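Local coordinates for protein carbamate kinase (Aeropyrum pernix, PDB 2E9Y) that probably catalyses the reversible transfer of a phosphoryl group between ATP and carbamate, as a carbamate kinase of the amino acid kinase family, at residues A[113-126]-A[168-182]. Sequence-based numbering, arbitrary orientation.
Sequences VISRVLVDVSDPSF and PRPVSIVDRDLIAEA
R116 and D175 meet because both first torsions set the gamma carbon opposite the carbonyl carbon (chi1 -69° and -64°), and a bend at chi3 (-60°) turns the guanidinium back to the carboxylate. The grip is side-on. R116 NE donates to D175 OD2 at 3.0 Å, almost straight, and R116 NH2 bonds to D175 OD1. The backbone N of R116 also binds D175 OD2, at 2.8 Å on the anti lone pair, so two donors hold that oxygen. V174 CG1 lies over one face of the R116 guanidinium, toward its rim. Across the dimer interface, E98 of the second subunit pairs with R116 and K94 of that subunit with D175, making a charged cluster.

Next along, L118 N binds S172 O and V171 N binds L118 O, both at 2.8 Å. V171 and S172 face L118 together, a classic beta bulge. At the far end D123 OD2 takes R169 N at 2.9 Å, and a water links D123 OD2, D120 N and R169 O. P168 CG packs on V119 CG1.

V113 rests on L178, I179 and A182 of helix 176-185. Strand 170-173 adds an antiparallel strand to the mainly parallel sheet of the amino acid kinase fold, beside strand 112-119, and leads into helix 176-185. Strand 112-119 also pairs with strands 188-191 and 197-201, while helix 216-226 packs against P170 and I179.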
ATOM      1  N   VAL A 113       2.693  -7.651   0.294  1.00 13.45           N
ATOM      2  CA  VAL A 113       2.227  -7.699   1.673  1.00 14.03           C
ATOM      3  C   VAL A 113       2.594  -6.444   2.454  1.00 13.96           C
ATOM      4  O   VAL A 113       3.774  -6.120   2.596  1.00 12.80           O
ATOM      5  CB  VAL A 113       2.804  -8.924   2.419  1.00 15.91           C
ATOM      6  CG1 VAL A 113       2.181  -9.030   3.811  1.00 16.42           C
ATOM      7  CG2 VAL A 113       2.544 -10.198   1.620  1.00 17.35           C
ATOM      8  N   ILE A 114       1.582  -5.728   2.941  1.00 14.64           N
ATOM      9  CA  ILE A 114       1.861  -4.574   3.761  1.00 14.79           C
ATOM     10  C   ILE A 114       2.409  -5.098   5.068  1.00 14.65           C
ATOM     11  O   ILE A 114       1.811  -5.945   5.707  1.00 16.12           O
ATOM     12  CB  ILE A 114       0.557  -3.799   4.013  1.00 16.67           C
ATOM     13  CG1 ILE A 114      -0.070  -3.261   2.713  1.00 17.37           C
ATOM     14  CG2 ILE A 114       0.809  -2.602   4.943  1.00 16.82           C
ATOM     15  CD1 ILE A 114       0.920  -2.463   1.859  1.00 16.62           C
ATOM     16  N   SER A 115       3.613  -4.608   5.401  1.00 15.09           N
ATOM     17  CA  SER A 115       4.411  -5.284   6.425  1.00 14.92           C
ATOM     18  C   SER A 115       4.839  -4.337   7.570  1.00 13.46           C
ATOM     19  O   SER A 115       5.370  -3.256   7.341  1.00 14.11           O
ATOM     20  CB  SER A 115       5.636  -5.862   5.740  1.00 14.98           C
ATOM     21  OG  SER A 115       5.193  -6.729   4.701  1.00 14.87           O
ATOM     22  N   ARG A 116       4.566  -4.777   8.819  1.00 14.21           N
ATOM     23  CA  ARG A 116       5.044  -4.023   9.982  1.00 14.87           C
ATOM     24  C   ARG A 116       6.188  -4.768  10.673  1.00 16.33           C
ATOM     25  O   ARG A 116       6.253  -5.989  10.645  1.00 14.36           O
ATOM     26  CB  ARG A 116       3.900  -3.902  10.984  1.00 15.33           C
ATOM     27  CG  ARG A 116       2.742  -2.997  10.534  1.00 13.27           C
ATOM     28  CD  ARG A 116       1.467  -3.269  11.341  1.00 13.85           C
ATOM     29  NE  ARG A 116       1.083  -4.671  11.155  1.00 14.73           N
ATOM     30  CZ  ARG A 116       0.055  -5.184  11.868  1.00 15.26           C
ATOM     31  NH1 ARG A 116      -0.629  -4.457  12.743  1.00 16.87           N
ATOM     32  NH2 ARG A 116      -0.282  -6.470  11.671  1.00 16.01           N
ATOM     33  N   VAL A 117       7.098  -4.025  11.294  1.00 15.00           N
ATOM     34  CA  VAL A 117       8.230  -4.631  11.980  1.00 14.89           C
ATOM     35  C   VAL A 117       8.255  -4.139  13.421  1.00 15.15           C
ATOM     36  O   VAL A 117       8.158  -2.938  13.674  1.00 15.33           O
ATOM     37  CB  VAL A 117       9.563  -4.263  11.290  1.00 15.68           C
ATOM     38  CG1 VAL A 117      10.736  -4.823  12.075  1.00 14.99           C
ATOM     39  CG2 VAL A 117       9.581  -4.818   9.880  1.00 19.26           C
ATOM     40  N   LEU A 118       8.365  -5.071  14.363  1.00 14.30           N
ATOM     41  CA  LEU A 118       8.406  -4.726  15.784  1.00 15.38           C
ATOM     42  C   LEU A 118       9.807  -4.256  16.179  1.00 15.25           C
ATOM     43  O   LEU A 118      10.800  -4.899  15.846  1.00 16.20           O
ATOM     44  CB  LEU A 118       8.023  -5.948  16.636  1.00 15.52           C
ATOM     45  CG  LEU A 118       7.954  -5.751  18.157  1.00 17.88           C
ATOM     46  CD1 LEU A 118       6.776  -4.854  18.494  1.00 16.23           C
ATOM     47  CD2 LEU A 118       7.805  -7.093  18.859  1.00 18.70           C
ATOM     48  N   VAL A 119       9.885  -3.123  16.872  1.00 15.68           N
ATOM     49  CA  VAL A 119      11.167  -2.604  17.340  1.00 17.05           C
ATOM     50  C   VAL A 119      11.045  -2.384  18.846  1.00 19.09           C
ATOM     51  O   VAL A 119       9.932  -2.381  19.382  1.00 19.45           O
ATOM     52  CB  VAL A 119      11.555  -1.279  16.624  1.00 17.50           C
ATOM     53  CG1 VAL A 119      11.694  -1.534  15.122  1.00 17.04           C
ATOM     54  CG2 VAL A 119      10.516  -0.197  16.889  1.00 17.76           C
ATOM     55  N   ASP A 120      12.175  -2.212  19.528  1.00 19.23           N
ATOM     56  CA  ASP A 120      12.161  -2.019  20.977  1.00 23.10           C
ATOM     57  C   ASP A 120      12.279  -0.549  21.360  1.00 21.34           C
ATOM     58  O   ASP A 120      13.153   0.166  20.875  1.00 22.82           O
ATOM     59  CB  ASP A 120      13.299  -2.814  21.624  1.00 26.06           C
ATOM     60  CG  ASP A 120      13.123  -2.969  23.123  1.00 30.32           C
ATOM     61  OD1 ASP A 120      13.029  -1.942  23.825  1.00 30.06           O
ATOM     62  OD2 ASP A 120      13.073  -4.123  23.599  1.00 34.34           O
ATOM     63  N   VAL A 121      11.389  -0.105  22.239  1.00 22.35           N
ATOM     64  CA  VAL A 121      11.372   1.279  22.686  1.00 23.43           C
ATOM     65  C   VAL A 121      12.652   1.689  23.415  1.00 22.98           C
ATOM     66  O   VAL A 121      12.950   2.878  23.540  1.00 20.93           O
ATOM     67  CB  VAL A 121      10.163   1.532  23.609  1.00 25.07           C
ATOM     68  CG1 VAL A 121      10.345   0.794  24.927  1.00 27.70           C
ATOM     69  CG2 VAL A 121       9.984   3.015  23.835  1.00 29.42           C
ATOM     70  N   SER A 122      13.417   0.704  23.882  1.00 22.65           N
ATOM     71  CA  SER A 122      14.657   0.990  24.601  1.00 21.96           C
ATOM     72  C   SER A 122      15.844   1.160  23.657  1.00 22.56           C
ATOM     73  O   SER A 122      16.938   1.530  24.084  1.00 22.77           O
ATOM     74  CB  SER A 122      14.964  -0.134  25.591  1.00 22.04           C
ATOM     75  OG  SER A 122      15.303  -1.334  24.918  0.50 18.64           O
ATOM     76  N   ASP A 123      15.626   0.891  22.372  1.00 21.03           N
ATOM     77  CA  ASP A 123      16.692   1.005  21.383  1.00 21.76           C
ATOM     78  C   ASP A 123      17.372   2.369  21.454  1.00 21.81           C
ATOM     79  O   ASP A 123      16.714   3.402  21.417  1.00 22.30           O
ATOM     80  CB  ASP A 123      16.129   0.784  19.977  1.00 20.76           C
ATOM     81  CG  ASP A 123      17.209   0.494  18.959  1.00 22.85           C
ATOM     82  OD1 ASP A 123      18.006   1.405  18.649  1.00 19.89           O
ATOM     83  OD2 ASP A 123      17.266  -0.656  18.476  1.00 22.58           O
ATOM     84  N   PRO A 124      18.709   2.381  21.556  1.00 23.97           N
ATOM     85  CA  PRO A 124      19.524   3.600  21.636  1.00 25.23           C
ATOM     86  C   PRO A 124      19.201   4.639  20.559  1.00 26.35           C
ATOM     87  O   PRO A 124      19.370   5.846  20.760  1.00 25.31           O
ATOM     88  CB  PRO A 124      20.945   3.064  21.492  1.00 26.15           C
ATOM     89  CG  PRO A 124      20.860   1.733  22.153  1.00 26.69           C
ATOM     90  CD  PRO A 124      19.559   1.179  21.619  1.00 25.29           C
ATOM     91  N   SER A 125      18.727   4.167  19.413  1.00 25.52           N
ATOM     92  CA  SER A 125      18.415   5.061  18.309  1.00 26.13           C
ATOM     93  C   SER A 125      17.297   6.063  18.612  1.00 25.75           C
ATOM     94  O   SER A 125      17.274   7.154  18.041  1.00 27.49           O
ATOM     95  CB  SER A 125      18.056   4.240  17.067  1.00 26.15           C
ATOM     96  OG  SER A 125      18.236   5.010  15.895  1.00 29.06           O
ATOM     97  N   PHE A 126      16.375   5.707  19.500  1.00 24.36           N
ATOM     98  CA  PHE A 126      15.257   6.612  19.805  1.00 26.38           C
ATOM     99  C   PHE A 126      15.740   7.884  20.520  1.00 28.69           C
ATOM    100  O   PHE A 126      15.103   8.926  20.477  1.00 29.22           O
ATOM    101  CB  PHE A 126      14.222   5.895  20.692  1.00 23.38           C
ATOM    102  CG  PHE A 126      13.340   4.990  19.867  1.00 24.97           C
ATOM    103  CD1 PHE A 126      12.305   5.525  19.101  1.00 22.36           C
ATOM    104  CD2 PHE A 126      13.533   3.622  19.916  1.00 23.75           C
ATOM    105  CE1 PHE A 126      11.484   4.674  18.363  1.00 24.71           C
ATOM    106  CE2 PHE A 126      12.708   2.778  19.174  1.00 24.93           C
ATOM    107  CZ  PHE A 126      11.687   3.301  18.393  1.00 25.24           C
ATOM    108  N   PRO A 168      15.922   2.021  14.668  1.00 18.27           N
ATOM    109  CA  PRO A 168      16.043   0.915  15.624  1.00 18.24           C
ATOM    110  C   PRO A 168      16.215  -0.433  14.946  1.00 19.49           C
ATOM    111  O   PRO A 168      15.836  -0.610  13.788  1.00 19.78           O
ATOM    112  CB  PRO A 168      14.742   0.999  16.412  1.00 17.48           C
ATOM    113  CG  PRO A 168      13.773   1.501  15.400  1.00 20.50           C
ATOM    114  CD  PRO A 168      14.556   2.579  14.684  1.00 17.50           C
ATOM    115  N   ARG A 169      16.794  -1.382  15.669  1.00 18.44           N
ATOM    116  CA  ARG A 169      16.996  -2.712  15.117  1.00 20.76           C
ATOM    117  C   ARG A 169      15.694  -3.508  15.127  1.00 19.33           C
ATOM    118  O   ARG A 169      14.888  -3.394  16.049  1.00 19.04           O
ATOM    119  CB  ARG A 169      18.083  -3.456  15.899  1.00 23.57           C
ATOM    120  CG  ARG A 169      19.491  -2.985  15.558  1.00 30.47           C
ATOM    121  CD  ARG A 169      20.540  -4.022  15.947  1.00 34.09           C
ATOM    122  NE  ARG A 169      21.799  -3.824  15.232  1.00 37.28           N
ATOM    123  CZ  ARG A 169      22.633  -2.809  15.440  1.00 40.11           C
ATOM    124  NH1 ARG A 169      22.351  -1.886  16.351  1.00 41.84           N
ATOM    125  NH2 ARG A 169      23.751  -2.714  14.731  1.00 40.75           N
ATOM    126  N   PRO A 170      15.464  -4.316  14.080  1.00 17.98           N
ATOM    127  CA  PRO A 170      14.242  -5.119  13.997  1.00 17.56           C
ATOM    128  C   PRO A 170      14.236  -6.237  15.034  1.00 18.42           C
ATOM    129  O   PRO A 170      15.250  -6.903  15.240  1.00 18.52           O
ATOM    130  CB  PRO A 170      14.276  -5.644  12.563  1.00 18.04           C
ATOM    131  CG  PRO A 170      15.733  -5.799  12.304  1.00 18.55           C
ATOM    132  CD  PRO A 170      16.325  -4.539  12.906  1.00 18.78           C
ATOM    133  N   VAL A 171      13.098  -6.430  15.696  1.00 18.76           N
ATOM    134  CA  VAL A 171      12.978  -7.471  16.715  1.00 19.25           C
ATOM    135  C   VAL A 171      12.188  -8.661  16.190  1.00 19.06           C
ATOM    136  O   VAL A 171      12.561  -9.811  16.417  1.00 19.01           O
ATOM    137  CB  VAL A 171      12.299  -6.925  17.981  1.00 21.17           C
ATOM    138  CG1 VAL A 171      12.124  -8.039  19.004  1.00 22.92           C
ATOM    139  CG2 VAL A 171      13.142  -5.794  18.562  1.00 20.32           C
ATOM    140  N   SER A 172      11.094  -8.381  15.492  1.00 18.04           N
ATOM    141  CA  SER A 172      10.269  -9.433  14.916  1.00 18.21           C
ATOM    142  C   SER A 172       9.454  -8.857  13.772  1.00 17.78           C
ATOM    143  O   SER A 172       9.202  -7.652  13.727  1.00 16.77           O
ATOM    144  CB  SER A 172       9.336 -10.034  15.976  1.00 18.32           C
ATOM    145  OG  SER A 172       8.452  -9.064  16.506  0.50 19.66           O
ATOM    146  N   ILE A 173       9.062  -9.713  12.835  1.00 17.12           N
ATOM    147  CA  ILE A 173       8.251  -9.266  11.708  1.00 16.29           C
ATOM    148  C   ILE A 173       6.807  -9.565  12.091  1.00 16.36           C
ATOM    149  O   ILE A 173       6.373 -10.719  12.091  1.00 16.54           O
ATOM    150  CB  ILE A 173       8.617 -10.015  10.411  1.00 17.20           C
ATOM    151  CG1 ILE A 173      10.123  -9.880  10.130  1.00 17.35           C
ATOM    152  CG2 ILE A 173       7.803  -9.464   9.251  1.00 18.59           C
ATOM    153  CD1 ILE A 173      10.648  -8.443  10.113  1.00 16.68           C
ATOM    154  N   VAL A 174       6.071  -8.515  12.434  1.00 16.17           N
ATOM    155  CA  VAL A 174       4.687  -8.654  12.862  1.00 15.76           C
ATOM    156  C   VAL A 174       3.820  -9.443  11.887  1.00 15.16           C
ATOM    157  O   VAL A 174       3.007 -10.283  12.293  1.00 14.14           O
ATOM    158  CB  VAL A 174       4.055  -7.262  13.082  1.00 17.07           C
ATOM    159  CG1 VAL A 174       2.597  -7.402  13.481  1.00 16.81           C
ATOM    160  CG2 VAL A 174       4.832  -6.513  14.163  1.00 15.97           C
ATOM    161  N   ASP A 175       4.013  -9.185  10.602  1.00 13.97           N
ATOM    162  CA  ASP A 175       3.222  -9.828   9.569  1.00 15.56           C
ATOM    163  C   ASP A 175       3.840 -11.068   8.940  1.00 16.29           C
ATOM    164  O   ASP A 175       3.478 -11.466   7.835  1.00 15.57           O
ATOM    165  CB  ASP A 175       2.880  -8.780   8.515  1.00 14.85           C
ATOM    166  CG  ASP A 175       2.002  -7.688   9.080  1.00 16.93           C
ATOM    167  OD1 ASP A 175       0.821  -7.981   9.363  1.00 17.47           O
ATOM    168  OD2 ASP A 175       2.494  -6.556   9.271  1.00 16.32           O
ATOM    169  N   ARG A 176       4.755 -11.691   9.670  1.00 16.49           N
ATOM    170  CA  ARG A 176       5.425 -12.897   9.201  1.00 18.41           C
ATOM    171  C   ARG A 176       4.450 -13.955   8.676  1.00 18.05           C
ATOM    172  O   ARG A 176       4.663 -14.513   7.597  1.00 18.22           O
ATOM    173  CB  ARG A 176       6.281 -13.473  10.336  1.00 20.32           C
ATOM    174  CG  ARG A 176       7.034 -14.744  10.004  1.00 24.29           C
ATOM    175  CD  ARG A 176       6.133 -15.956  10.121  1.00 30.61           C
ATOM    176  NE  ARG A 176       6.860 -17.195   9.878  1.00 34.80           N
ATOM    177  CZ  ARG A 176       6.283 -18.385   9.756  1.00 35.62           C
ATOM    178  NH1 ARG A 176       4.963 -18.496   9.854  1.00 36.74           N
ATOM    179  NH2 ARG A 176       7.025 -19.460   9.534  1.00 36.83           N
ATOM    180  N   ASP A 177       3.385 -14.226   9.429  1.00 18.30           N
ATOM    181  CA  ASP A 177       2.406 -15.231   9.011  1.00 18.53           C
ATOM    182  C   ASP A 177       1.745 -14.929   7.665  1.00 18.96           C
ATOM    183  O   ASP A 177       1.541 -15.840   6.863  1.00 17.00           O
ATOM    184  CB  ASP A 177       1.327 -15.426  10.087  1.00 19.68           C
ATOM    185  CG  ASP A 177       1.857 -16.141  11.324  1.00 24.65           C
ATOM    186  OD1 ASP A 177       2.952 -16.733  11.247  1.00 25.61           O
ATOM    187  OD2 ASP A 177       1.173 -16.123  12.369  1.00 26.49           O
ATOM    188  N   LEU A 178       1.405 -13.666   7.406  1.00 17.09           N
ATOM    189  CA  LEU A 178       0.786 -13.316   6.128  1.00 17.71           C
ATOM    190  C   LEU A 178       1.792 -13.517   5.007  1.00 17.50           C
ATOM    191  O   LEU A 178       1.439 -13.925   3.905  1.00 18.05           O
ATOM    192  CB  LEU A 178       0.308 -11.862   6.126  1.00 18.07           C
ATOM    193  CG  LEU A 178      -0.931 -11.568   6.971  1.00 18.87           C
ATOM    194  CD1 LEU A 178      -1.219 -10.070   6.945  1.00 20.16           C
ATOM    195  CD2 LEU A 178      -2.120 -12.357   6.435  1.00 20.38           C
ATOM    196  N   ILE A 179       3.055 -13.225   5.290  1.00 15.50           N
ATOM    197  CA  ILE A 179       4.089 -13.397   4.285  1.00 15.25           C
ATOM    198  C   ILE A 179       4.260 -14.890   3.989  1.00 16.73           C
ATOM    199  O   ILE A 179       4.384 -15.289   2.831  1.00 16.77           O
ATOM    200  CB  ILE A 179       5.423 -12.790   4.762  1.00 14.93           C
ATOM    201  CG1 ILE A 179       5.253 -11.270   4.922  1.00 15.31           C
ATOM    202  CG2 ILE A 179       6.531 -13.095   3.764  1.00 14.02           C
ATOM    203  CD1 ILE A 179       6.448 -10.571   5.556  1.00 17.88           C
ATOM    204  N   ALA A 180       4.251 -15.709   5.036  1.00 16.61           N
ATOM    205  CA  ALA A 180       4.403 -17.155   4.863  1.00 19.47           C
ATOM    206  C   ALA A 180       3.237 -17.728   4.060  1.00 20.10           C
ATOM    207  O   ALA A 180       3.427 -18.568   3.180  1.00 22.51           O
ATOM    208  CB  ALA A 180       4.496 -17.839   6.221  1.00 19.56           C
ATOM    209  N   GLU A 181       2.028 -17.272   4.367  1.00 21.06           N
ATOM    210  CA  GLU A 181       0.843 -17.740   3.662  1.00 22.32           C
ATOM    211  C   GLU A 181       0.918 -17.354   2.187  1.00 22.72           C
ATOM    212  O   GLU A 181       0.596 -18.155   1.305  1.00 20.25           O
ATOM    213  CB  GLU A 181      -0.410 -17.140   4.301  1.00 24.33           C
ATOM    214  CG  GLU A 181      -0.761 -17.756   5.649  1.00 28.62           C
ATOM    215  CD  GLU A 181      -1.732 -16.913   6.445  1.00 31.88           C
ATOM    216  OE1 GLU A 181      -2.502 -16.147   5.830  1.00 34.80           O
ATOM    217  OE2 GLU A 181      -1.734 -17.022   7.687  1.00 35.38           O
ATOM    218  N   ALA A 182       1.353 -16.126   1.922  1.00 20.21           N
ATOM    219  CA  ALA A 182       1.471 -15.650   0.549  1.00 20.05           C
ATOM    220  C   ALA A 182       2.486 -16.493  -0.210  1.00 20.36           C
ATOM    221  O   ALA A 182       2.283 -16.813  -1.381  1.00 20.67           O
ATOM    222  CB  ALA A 182       1.900 -14.184   0.535  1.00 18.46           C
TER
HETATM  223  O   HOH W   1      14.871  -2.332  18.532  1.00 19.26           O